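Local coordinates for protein 3-hydroxy-3-methylglutaryl-CoA lyase (PDB 6NDS) that is a TIM-barrel protein of the HMGL-like family that holds a zinc ion and coenzyme A, at residues R198-S201 and H202-L206; I276-D279 and A280-L284; G189-P193 and V194-R198. One frame throughout, in Å; residues are numbered along the deposited sequence.

How the contacts relate
Contacts 1 and 3 follow each other on one helix, 193-203, which leads from strand 182-186 to strand 212-216 of the parallel barrel sheet. Contact 3 (189-193 with 194-198) forms the helix start and contact 1 (198-201 with 202-206) its last turn; their centres lie about 12 Å apart, they share Arg198, and both touch the same acetate ion. Contact 2 (276-279 with 280-284) comes later in the chain, at the start of helix 278-285, with its centre about 32 Å from that of contact 1 and 29 Å from that of contact 3. Side chains cap the starts of both helices, while contact 1 closes the first of them against the barrel strands.

Contact 1: R198-S201 and H202-L206; sequences RIVS and HVLSL. With ACT (acetate ion), chain E.
Successive i to i+4 backbone bonds join 198-201 to 202-206 in the last turn of helix 193-203: His202 N to Arg198 O, Val203 N to Ile199 O at 2.9 Å, and Leu204 N to Val200 O, also 2.9 Å. Beyond Val203 the chain leaves the helix, and His202 O takes two donors from Ser205, its backbone N and its OG, the latter at 2.6 Å in the carbonyl plane. Val200 and Leu204 lie alongside each other and point the same way, CG1 of Val200 resting 3.7 Å from CD1 of Leu204. A chi1 of -71° places Leu204 CG beside its own backbone N and 3.3 Å from Val200 O. In the adjoining pair, one residue earlier, the CG2 methyls of Ile199 and Val203 meet more loosely at 4.3 Å. These aliphatic groups turn inward, with Leu184 of strand 182-186 under Ile199 and Val203, and Leu212 of strand 212-216 under Val200, Val203 and Leu204. Arg198 is exposed. Its chain bends at chi3 (65°) and presents the guanidinium edge to an acetate ion, probably from the crystallisation liquor, NH1 giving a hydrogen bond of 3.1 Å to OXT and NH2 a weak one to O, while NH2 also forms a salt bridge with Glu164. The chemistry is therefore divided: an apolar side packs on the barrel strands, while Glu164 and acetate probably balance the guanidinium charge and hold its edge in place.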
ATOM      1  N   ARG A 198       0.158 -19.612   0.310  1.00 21.85           N
ATOM      2  CA  ARG A 198       0.557 -20.959  -0.084  1.00 25.56           C
ATOM      3  C   ARG A 198       2.002 -21.245   0.310  1.00 25.42           C
ATOM      4  O   ARG A 198       2.301 -22.295   0.896  1.00 26.63           O
ATOM      5  CB  ARG A 198       0.356 -21.139  -1.588  1.00 28.63           C
ATOM      6  CG  ARG A 198       0.902 -22.442  -2.137  1.00 33.33           C
ATOM      7  CD  ARG A 198       0.527 -22.627  -3.605  1.00 33.41           C
ATOM      8  NE  ARG A 198       1.144 -21.628  -4.480  1.00 32.23           N
ATOM      9  CZ  ARG A 198       0.496 -20.596  -5.025  1.00 34.99           C
ATOM     10  NH1 ARG A 198      -0.799 -20.410  -4.785  1.00 33.82           N
ATOM     11  NH2 ARG A 198       1.140 -19.755  -5.819  1.00 30.06           N
ATOM     12  N   ILE A 199       2.913 -20.319   0.003  1.00 21.75           N
ATOM     13  CA  ILE A 199       4.326 -20.554   0.277  1.00 23.81           C
ATOM     14  C   ILE A 199       4.589 -20.541   1.779  1.00 23.61           C
ATOM     15  O   ILE A 199       5.302 -21.409   2.302  1.00 24.54           O
ATOM     16  CB  ILE A 199       5.204 -19.525  -0.463  1.00 24.03           C
ATOM     17  CG1 ILE A 199       5.195 -19.804  -1.976  1.00 26.79           C
ATOM     18  CG2 ILE A 199       6.633 -19.565   0.083  1.00 27.14           C
ATOM     19  CD1 ILE A 199       5.955 -18.761  -2.827  1.00 25.25           C
ATOM     20  N   VAL A 200       4.017 -19.570   2.498  1.00 21.57           N
ATOM     21  CA  VAL A 200       4.272 -19.478   3.932  1.00 21.75           C
ATOM     22  C   VAL A 200       3.682 -20.679   4.666  1.00 26.03           C
ATOM     23  O   VAL A 200       4.309 -21.226   5.584  1.00 24.76           O
ATOM     24  CB  VAL A 200       3.737 -18.152   4.495  1.00 19.87           C
ATOM     25  CG1 VAL A 200       3.759 -18.181   6.018  1.00 23.52           C
ATOM     26  CG2 VAL A 200       4.569 -16.973   3.970  1.00 24.16           C
ATOM     27  N   SER A 201       2.462 -21.093   4.303  1.00 24.89           N
ATOM     28  CA  SER A 201       1.888 -22.286   4.923  1.00 25.34           C
ATOM     29  C   SER A 201       2.811 -23.477   4.757  1.00 27.04           C
ATOM     30  O   SER A 201       3.016 -24.249   5.701  1.00 28.02           O
ATOM     31  CB  SER A 201       0.511 -22.600   4.335  1.00 31.05           C
ATOM     32  OG  SER A 201      -0.403 -21.553   4.615  1.00 36.84           O
ATOM     33  N   HIS A 202       3.391 -23.640   3.570  1.00 24.82           N
ATOM     34  CA  HIS A 202       4.230 -24.811   3.347  1.00 30.66           C
ATOM     35  C   HIS A 202       5.533 -24.707   4.129  1.00 31.85           C
ATOM     36  O   HIS A 202       5.971 -25.687   4.744  1.00 29.13           O
ATOM     37  CB  HIS A 202       4.506 -24.996   1.857  1.00 31.04           C
ATOM     38  CG  HIS A 202       5.341 -26.201   1.550  1.00 42.17           C
ATOM     39  ND1 HIS A 202       4.814 -27.473   1.469  1.00 51.90           N
ATOM     40  CD2 HIS A 202       6.671 -26.333   1.335  1.00 49.32           C
ATOM     41  CE1 HIS A 202       5.779 -28.332   1.196  1.00 49.11           C
ATOM     42  NE2 HIS A 202       6.916 -27.666   1.108  1.00 48.49           N
ATOM     43  N   VAL A 203       6.160 -23.529   4.133  1.00 27.30           N
ATOM     44  CA  VAL A 203       7.423 -23.405   4.849  1.00 28.48           C
ATOM     45  C   VAL A 203       7.204 -23.569   6.349  1.00 32.17           C
ATOM     46  O   VAL A 203       8.051 -24.143   7.043  1.00 30.59           O
ATOM     47  CB  VAL A 203       8.121 -22.076   4.496  1.00 30.82           C
ATOM     48  CG1 VAL A 203       9.361 -21.891   5.333  1.00 28.36           C
ATOM     49  CG2 VAL A 203       8.507 -22.075   3.028  1.00 34.91           C
ATOM     50  N   LEU A 204       6.059 -23.120   6.872  1.00 26.94           N
ATOM     51  CA  LEU A 204       5.748 -23.345   8.286  1.00 28.11           C
ATOM     52  C   LEU A 204       5.447 -24.806   8.622  1.00 35.25           C
ATOM     53  O   LEU A 204       5.221 -25.113   9.798  1.00 32.71           O
ATOM     54  CB  LEU A 204       4.577 -22.458   8.720  1.00 29.02           C
ATOM     55  CG  LEU A 204       4.961 -20.975   8.805  1.00 28.61           C
ATOM     56  CD1 LEU A 204       3.748 -20.104   9.135  1.00 26.21           C
ATOM     57  CD2 LEU A 204       6.091 -20.740   9.814  1.00 29.89           C
ATOM     58  N   SER A 205       5.423 -25.713   7.645  1.00 33.40           N
ATOM     59  CA  SER A 205       5.450 -27.136   7.956  1.00 37.21           C
ATOM     60  C   SER A 205       6.871 -27.658   8.125  1.00 39.98           C
ATOM     61  O   SER A 205       7.052 -28.808   8.543  1.00 38.47           O
ATOM     62  CB  SER A 205       4.738 -27.938   6.862  1.00 36.70           C
ATOM     63  OG  SER A 205       5.565 -28.078   5.720  1.00 42.28           O
ATOM     64  N   LEU A 206       7.874 -26.845   7.792  1.00 35.13           N
ATOM     65  CA  LEU A 206       9.288 -27.165   7.953  1.00 37.57           C
ATOM     66  C   LEU A 206       9.920 -26.464   9.145  1.00 35.46           C
ATOM     67  O   LEU A 206      10.751 -27.060   9.837  1.00 35.26           O
ATOM     68  CB  LEU A 206      10.069 -26.779   6.691  1.00 37.57           C
ATOM     69  CG  LEU A 206       9.639 -27.405   5.366  1.00 42.96           C
ATOM     70  CD1 LEU A 206      10.352 -26.724   4.205  1.00 44.49           C
ATOM     71  CD2 LEU A 206       9.920 -28.898   5.371  1.00 48.49           C
TER
HETATM   72  C   ACT E 504      -1.630 -17.534  -7.153  1.00 57.15           C
HETATM   73  O   ACT E 504      -0.431 -17.152  -7.267  1.00 50.71           O
HETATM   74  OXT ACT E 504      -2.081 -18.706  -7.000  1.00 58.22           O
HETATM   75  CH3 ACT E 504      -2.718 -16.420  -7.204  1.00 47.53           C

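Contact 2: I276-D279 and A280-L284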
ATOM      1  N   ILE A 276       7.208  -1.809  19.266  1.00 18.96           N
ATOM      2  CA  ILE A 276       7.791  -0.620  18.646  1.00 17.48           C
ATOM      3  C   ILE A 276       7.041   0.618  19.129  1.00 20.12           C
ATOM      4  O   ILE A 276       5.808   0.615  19.198  1.00 20.52           O
ATOM      5  CB  ILE A 276       7.760  -0.714  17.109  1.00 17.03           C
ATOM      6  CG1 ILE A 276       8.279  -2.070  16.608  1.00 17.82           C
ATOM      7  CG2 ILE A 276       8.558   0.443  16.483  1.00 17.20           C
ATOM      8  CD1 ILE A 276       9.667  -2.448  17.130  1.00 20.02           C
ATOM      9  N   ASP A 277       7.782   1.680  19.453  1.00 16.91           N
ATOM     10  CA  ASP A 277       7.191   2.969  19.846  1.00 17.99           C
ATOM     11  C   ASP A 277       6.854   3.764  18.576  1.00 19.42           C
ATOM     12  O   ASP A 277       7.716   4.418  17.983  1.00 20.28           O
ATOM     13  CB  ASP A 277       8.159   3.709  20.767  1.00 19.95           C
ATOM     14  CG  ASP A 277       7.659   5.086  21.220  1.00 21.57           C
ATOM     15  OD1 ASP A 277       6.678   5.628  20.673  1.00 25.25           O
ATOM     16  OD2 ASP A 277       8.304   5.645  22.131  1.00 24.44           O
ATOM     17  N   LEU A 278       5.581   3.734  18.170  1.00 17.89           N
ATOM     18  CA  LEU A 278       5.204   4.286  16.868  1.00 17.88           C
ATOM     19  C   LEU A 278       5.417   5.795  16.813  1.00 18.93           C
ATOM     20  O   LEU A 278       5.940   6.324  15.822  1.00 19.51           O
ATOM     21  CB  LEU A 278       3.748   3.937  16.564  1.00 19.14           C
ATOM     22  CG  LEU A 278       3.187   4.527  15.262  1.00 18.00           C
ATOM     23  CD1 LEU A 278       4.011   4.088  14.038  1.00 20.12           C
ATOM     24  CD2 LEU A 278       1.714   4.141  15.093  1.00 20.01           C
ATOM     25  N   ASP A 279       4.981   6.511  17.851  1.00 18.16           N
ATOM     26  CA  ASP A 279       5.155   7.965  17.859  1.00 21.37           C
ATOM     27  C   ASP A 279       6.618   8.343  17.672  1.00 24.12           C
ATOM     28  O   ASP A 279       6.947   9.232  16.876  1.00 22.35           O
ATOM     29  CB  ASP A 279       4.633   8.558  19.161  1.00 21.43           C
ATOM     30  CG  ASP A 279       3.134   8.603  19.225  1.00 33.69           C
ATOM     31  OD1 ASP A 279       2.501   8.886  18.188  1.00 31.05           O
ATOM     32  OD2 ASP A 279       2.590   8.375  20.326  1.00 32.62           O
ATOM     33  N   ALA A 280       7.514   7.680  18.408  1.00 18.15           N
ATOM     34  CA  ALA A 280       8.929   8.011  18.301  1.00 19.52           C
ATOM     35  C   ALA A 280       9.487   7.624  16.945  1.00 18.58           C
ATOM     36  O   ALA A 280      10.372   8.310  16.415  1.00 19.40           O
ATOM     37  CB  ALA A 280       9.722   7.319  19.409  1.00 20.48           C
ATOM     38  N   LEU A 281       8.983   6.534  16.371  1.00 19.16           N
ATOM     39  CA  LEU A 281       9.484   6.080  15.081  1.00 18.64           C
ATOM     40  C   LEU A 281       9.083   7.041  13.965  1.00 19.55           C
ATOM     41  O   LEU A 281       9.882   7.330  13.065  1.00 19.34           O
ATOM     42  CB  LEU A 281       8.958   4.677  14.797  1.00 18.90           C
ATOM     43  CG  LEU A 281       9.609   3.983  13.600  1.00 18.64           C
ATOM     44  CD1 LEU A 281      11.053   3.596  13.933  1.00 21.02           C
ATOM     45  CD2 LEU A 281       8.760   2.772  13.214  1.00 22.26           C
ATOM     46  N   ILE A 282       7.848   7.549  14.008  1.00 17.98           N
ATOM     47  CA  ILE A 282       7.427   8.552  13.032  1.00 16.79           C
ATOM     48  C   ILE A 282       8.310   9.786  13.129  1.00 20.07           C
ATOM     49  O   ILE A 282       8.728  10.355  12.106  1.00 20.33           O
ATOM     50  CB  ILE A 282       5.939   8.899  13.227  1.00 18.44           C
ATOM     51  CG1 ILE A 282       5.050   7.717  12.814  1.00 18.79           C
ATOM     52  CG2 ILE A 282       5.569  10.175  12.437  1.00 20.79           C
ATOM     53  CD1 ILE A 282       3.596   7.860  13.272  1.00 20.72           C
ATOM     54  N   GLN A 283       8.603  10.232  14.354  1.00 19.34           N
ATOM     55  CA  GLN A 283       9.449  11.410  14.514  1.00 21.21           C
ATOM     56  C   GLN A 283      10.831  11.163  13.920  1.00 21.66           C
ATOM     57  O   GLN A 283      11.390  12.035  13.242  1.00 21.54           O
ATOM     58  CB  GLN A 283       9.553  11.795  15.993  1.00 24.06           C
ATOM     59  CG  GLN A 283      10.346  13.072  16.227  1.00 35.52           C
ATOM     60  CD  GLN A 283      10.626  13.329  17.692  1.00 50.10           C
ATOM     61  OE1 GLN A 283      10.755  12.396  18.486  1.00 50.94           O
ATOM     62  NE2 GLN A 283      10.730  14.601  18.059  1.00 53.95           N
ATOM     63  N   LEU A 284      11.383   9.965  14.136  1.00 19.07           N
ATOM     64  CA  LEU A 284      12.685   9.641  13.561  1.00 19.99           C
ATOM     65  C   LEU A 284      12.617   9.605  12.035  1.00 22.96           C
ATOM     66  O   LEU A 284      13.502  10.134  11.353  1.00 21.61           O
ATOM     67  CB  LEU A 284      13.187   8.296  14.108  1.00 19.43           C
ATOM     68  CG  LEU A 284      14.548   7.872  13.530  1.00 18.66           C
ATOM     69  CD1 LEU A 284      15.677   8.820  13.903  1.00 23.53           C
ATOM     70  CD2 LEU A 284      14.883   6.434  13.958  1.00 22.04           C
TER
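With CG anti to the backbone N (chi1 179°), the Asp277 carboxylate swings forward over the first helical turn, where OD1 accepts from Ala280 N at 3.2 Å. The N-H points almost straight at the oxygen (170°) yet comes from above the carboxylate plane, 66° out of it. OD2 and CG rest against the Ala280 methyl, each 3.5 Å from CB. The Leu278 and Ile282 side chains cross obliquely, CD1 to CD1 at 3.9 Å, and Ile282 CG1 lies 3.4 Å from Leu278 O. Before the helix, Ile276 CG2 reaches Leu281 CD2 at 4.0 Å, with Val264 of helix 260-270 touching both Ile276 and Leu278. Backbone bonds from Leu281 N to Asp277 O, Ile282 N to Leu278 O and Gln283 N to Asp279 O continue the turn. Asp279 carries its OD1 to a salt bridge with Arg305. Asp277 is the N-cap of helix 278-285, where the helix dipole would probably favour its carboxylate, and its side chain is bonded to the N-H three residues on, as in a classic aspartate cap; Leu278 and Leu281, with Ile276 just before, pack on helix 260-270, and Leu284 on helix 36-46.

Contact 3: G189-P193 and V194-R198; sequences GMANP and VQVKR. With ACT (acetate ion), chain E.
A capping box between Asn192 and Gln195 starts helix 193-203, where the loop after strand 182-186 turns into the helix of a beta-alpha-beta unit of the barrel. Each side chain bonds to the other residue's backbone. Gln195 N gives to Asn192 OD1 at 3.0 Å, with a nearly straight N-H (176°) although the donor lies above the carbonyl plane of the amide. In return Asn192 N gives to Gln195 OE1 at 3.1 Å, this time in the amide carbonyl plane. The two side chains cross at about a right angle while their amide planes differ by only 20°. Asn192 CG sits between its own N and carbonyl carbon (chi1 71°), which folds the amide back over the first turn; the extended Gln195 chain returns along the loop, bringing OE1 to 3.2 Å from Ala191 CA. Gln195 NE2 gives its own bond to Phe154 O, so both ends of that amide are held and its rotation is fixed. Beside the box, Val196 CG2 touches Ala191 CB at 3.8 Å and lies close to Asn192 O, whose backbone bond comes from Val196 N. Pro193 opens the helix, with its carbonyl accepting from Lys197 N at 2.9 Å. Asn192 ND2 makes a weak bond, 3.5 Å, to O of the acetate ion, and Val194 CG1 lies 3.8 Å from its OXT. The loop is tied to the strand end by Asp186, which accepts from Met190 N and Ala191 N. Pro193 packs on helix 223-232, where Glu232 pairs with Lys197 and Asn226 bonds to Ala191 O, while Ile270 of the second subunit packs on Pro193 and Val194, so that the helix start lies between a neighbouring barrel helix and the other chain.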
ATOM      1  N   GLY A 189       9.264  -7.119  -5.245  1.00 20.60           N
ATOM      2  CA  GLY A 189       7.861  -6.841  -5.001  1.00 19.94           C
ATOM      3  C   GLY A 189       6.935  -7.503  -5.999  1.00 20.36           C
ATOM      4  O   GLY A 189       6.031  -6.863  -6.548  1.00 22.24           O
ATOM      5  N   MET A 190       7.161  -8.792  -6.248  1.00 18.32           N
ATOM      6  CA  MET A 190       6.357  -9.556  -7.186  1.00 17.78           C
ATOM      7  C   MET A 190       5.297 -10.425  -6.514  1.00 16.73           C
ATOM      8  O   MET A 190       4.467 -11.015  -7.224  1.00 22.50           O
ATOM      9  CB  MET A 190       7.275 -10.421  -8.057  1.00 22.42           C
ATOM     10  CG  MET A 190       8.198  -9.557  -8.946  1.00 18.95           C
ATOM     11  SD  MET A 190       9.392 -10.521  -9.880  1.00 25.37           S
ATOM     12  CE  MET A 190       8.364 -11.251 -11.149  1.00 24.15           C
ATOM     13  N   ALA A 191       5.286 -10.507  -5.183  1.00 18.32           N
ATOM     14  CA  ALA A 191       4.391 -11.428  -4.483  1.00 18.43           C
ATOM     15  C   ALA A 191       2.949 -10.915  -4.430  1.00 19.51           C
ATOM     16  O   ALA A 191       2.688  -9.709  -4.463  1.00 18.38           O
ATOM     17  CB  ALA A 191       4.879 -11.671  -3.052  1.00 18.19           C
ATOM     18  N   ASN A 192       2.005 -11.849  -4.356  1.00 19.54           N
ATOM     19  CA  ASN A 192       0.600 -11.536  -4.130  1.00 18.22           C
ATOM     20  C   ASN A 192       0.099 -12.348  -2.942  1.00 17.69           C
ATOM     21  O   ASN A 192       0.700 -13.360  -2.575  1.00 18.20           O
ATOM     22  CB  ASN A 192      -0.258 -11.814  -5.377  1.00 20.50           C
ATOM     23  CG  ASN A 192      -0.423 -13.292  -5.665  1.00 20.52           C
ATOM     24  OD1 ASN A 192      -1.199 -13.991  -4.995  1.00 23.08           O
ATOM     25  ND2 ASN A 192       0.276 -13.776  -6.685  1.00 23.28           N
ATOM     26  N   PRO A 193      -1.003 -11.919  -2.313  1.00 17.58           N
ATOM     27  CA  PRO A 193      -1.411 -12.555  -1.041  1.00 19.90           C
ATOM     28  C   PRO A 193      -1.748 -14.036  -1.134  1.00 21.73           C
ATOM     29  O   PRO A 193      -1.469 -14.772  -0.180  1.00 24.37           O
ATOM     30  CB  PRO A 193      -2.637 -11.733  -0.626  1.00 23.46           C
ATOM     31  CG  PRO A 193      -2.436 -10.409  -1.268  1.00 25.98           C
ATOM     32  CD  PRO A 193      -1.706 -10.647  -2.560  1.00 19.46           C
ATOM     33  N   VAL A 194      -2.372 -14.500  -2.222  1.00 19.32           N
ATOM     34  CA  VAL A 194      -2.704 -15.920  -2.322  1.00 22.53           C
ATOM     35  C   VAL A 194      -1.431 -16.748  -2.413  1.00 26.12           C
ATOM     36  O   VAL A 194      -1.279 -17.771  -1.732  1.00 22.04           O
ATOM     37  CB  VAL A 194      -3.634 -16.178  -3.517  1.00 26.07           C
ATOM     38  CG1 VAL A 194      -3.776 -17.678  -3.758  1.00 26.27           C
ATOM     39  CG2 VAL A 194      -4.987 -15.561  -3.242  1.00 27.57           C
ATOM     40  N   GLN A 195      -0.495 -16.303  -3.253  1.00 20.29           N
ATOM     41  CA  GLN A 195       0.804 -16.956  -3.362  1.00 22.38           C
ATOM     42  C   GLN A 195       1.535 -16.952  -2.028  1.00 22.13           C
ATOM     43  O   GLN A 195       2.135 -17.961  -1.631  1.00 22.64           O
ATOM     44  CB  GLN A 195       1.631 -16.242  -4.428  1.00 23.29           C
ATOM     45  CG  GLN A 195       3.089 -16.646  -4.527  1.00 22.65           C
ATOM     46  CD  GLN A 195       3.885 -15.583  -5.274  1.00 22.67           C
ATOM     47  OE1 GLN A 195       3.589 -14.399  -5.161  1.00 23.83           O
ATOM     48  NE2 GLN A 195       4.883 -16.004  -6.045  1.00 23.43           N
ATOM     49  N   VAL A 196       1.486 -15.825  -1.316  1.00 19.12           N
ATOM     50  CA  VAL A 196       2.134 -15.740  -0.011  1.00 19.51           C
ATOM     51  C   VAL A 196       1.546 -16.764   0.950  1.00 21.12           C
ATOM     52  O   VAL A 196       2.279 -17.457   1.662  1.00 21.98           O
ATOM     53  CB  VAL A 196       2.019 -14.311   0.544  1.00 19.44           C
ATOM     54  CG1 VAL A 196       2.362 -14.285   2.035  1.00 19.92           C
ATOM     55  CG2 VAL A 196       2.945 -13.376  -0.245  1.00 17.86           C
ATOM     56  N   LYS A 197       0.214 -16.880   0.994  1.00 22.51           N
ATOM     57  CA  LYS A 197      -0.371 -17.848   1.925  1.00 23.22           C
ATOM     58  C   LYS A 197       0.083 -19.269   1.601  1.00 22.49           C
ATOM     59  O   LYS A 197       0.397 -20.051   2.509  1.00 28.15           O
ATOM     60  CB  LYS A 197      -1.897 -17.736   1.924  1.00 23.78           C
ATOM     61  CG  LYS A 197      -2.385 -16.482   2.665  1.00 25.91           C
ATOM     62  CD  LYS A 197      -3.898 -16.473   2.824  1.00 27.83           C
ATOM     63  CE  LYS A 197      -4.366 -15.240   3.603  1.00 28.38           C
ATOM     64  NZ  LYS A 197      -5.823 -15.353   3.956  1.00 35.64           N
ATOM     65  N   ARG A 198       0.158 -19.612   0.310  1.00 21.85           N
ATOM     66  CA  ARG A 198       0.557 -20.959  -0.084  1.00 25.56           C
ATOM     67  C   ARG A 198       2.002 -21.245   0.310  1.00 25.42           C
ATOM     68  O   ARG A 198       2.301 -22.295   0.896  1.00 26.63           O
ATOM     69  CB  ARG A 198       0.356 -21.139  -1.588  1.00 28.63           C
ATOM     70  CG  ARG A 198       0.902 -22.442  -2.137  1.00 33.33           C
ATOM     71  CD  ARG A 198       0.527 -22.627  -3.605  1.00 33.41           C
ATOM     72  NE  ARG A 198       1.144 -21.628  -4.480  1.00 32.23           N
ATOM     73  CZ  ARG A 198       0.496 -20.596  -5.025  1.00 34.99           C
ATOM     74  NH1 ARG A 198      -0.799 -20.410  -4.785  1.00 33.82           N
ATOM     75  NH2 ARG A 198       1.140 -19.755  -5.819  1.00 30.06           N
TER
HETATM   76  C   ACT E 504      -1.630 -17.534  -7.153  1.00 57.15           C
HETATM   77  O   ACT E 504      -0.431 -17.152  -7.267  1.00 50.71           O
HETATM   78  OXT ACT E 504      -2.081 -18.706  -7.000  1.00 58.22           O
HETATM   79  CH3 ACT E 504      -2.718 -16.420  -7.204  1.00 47.53           C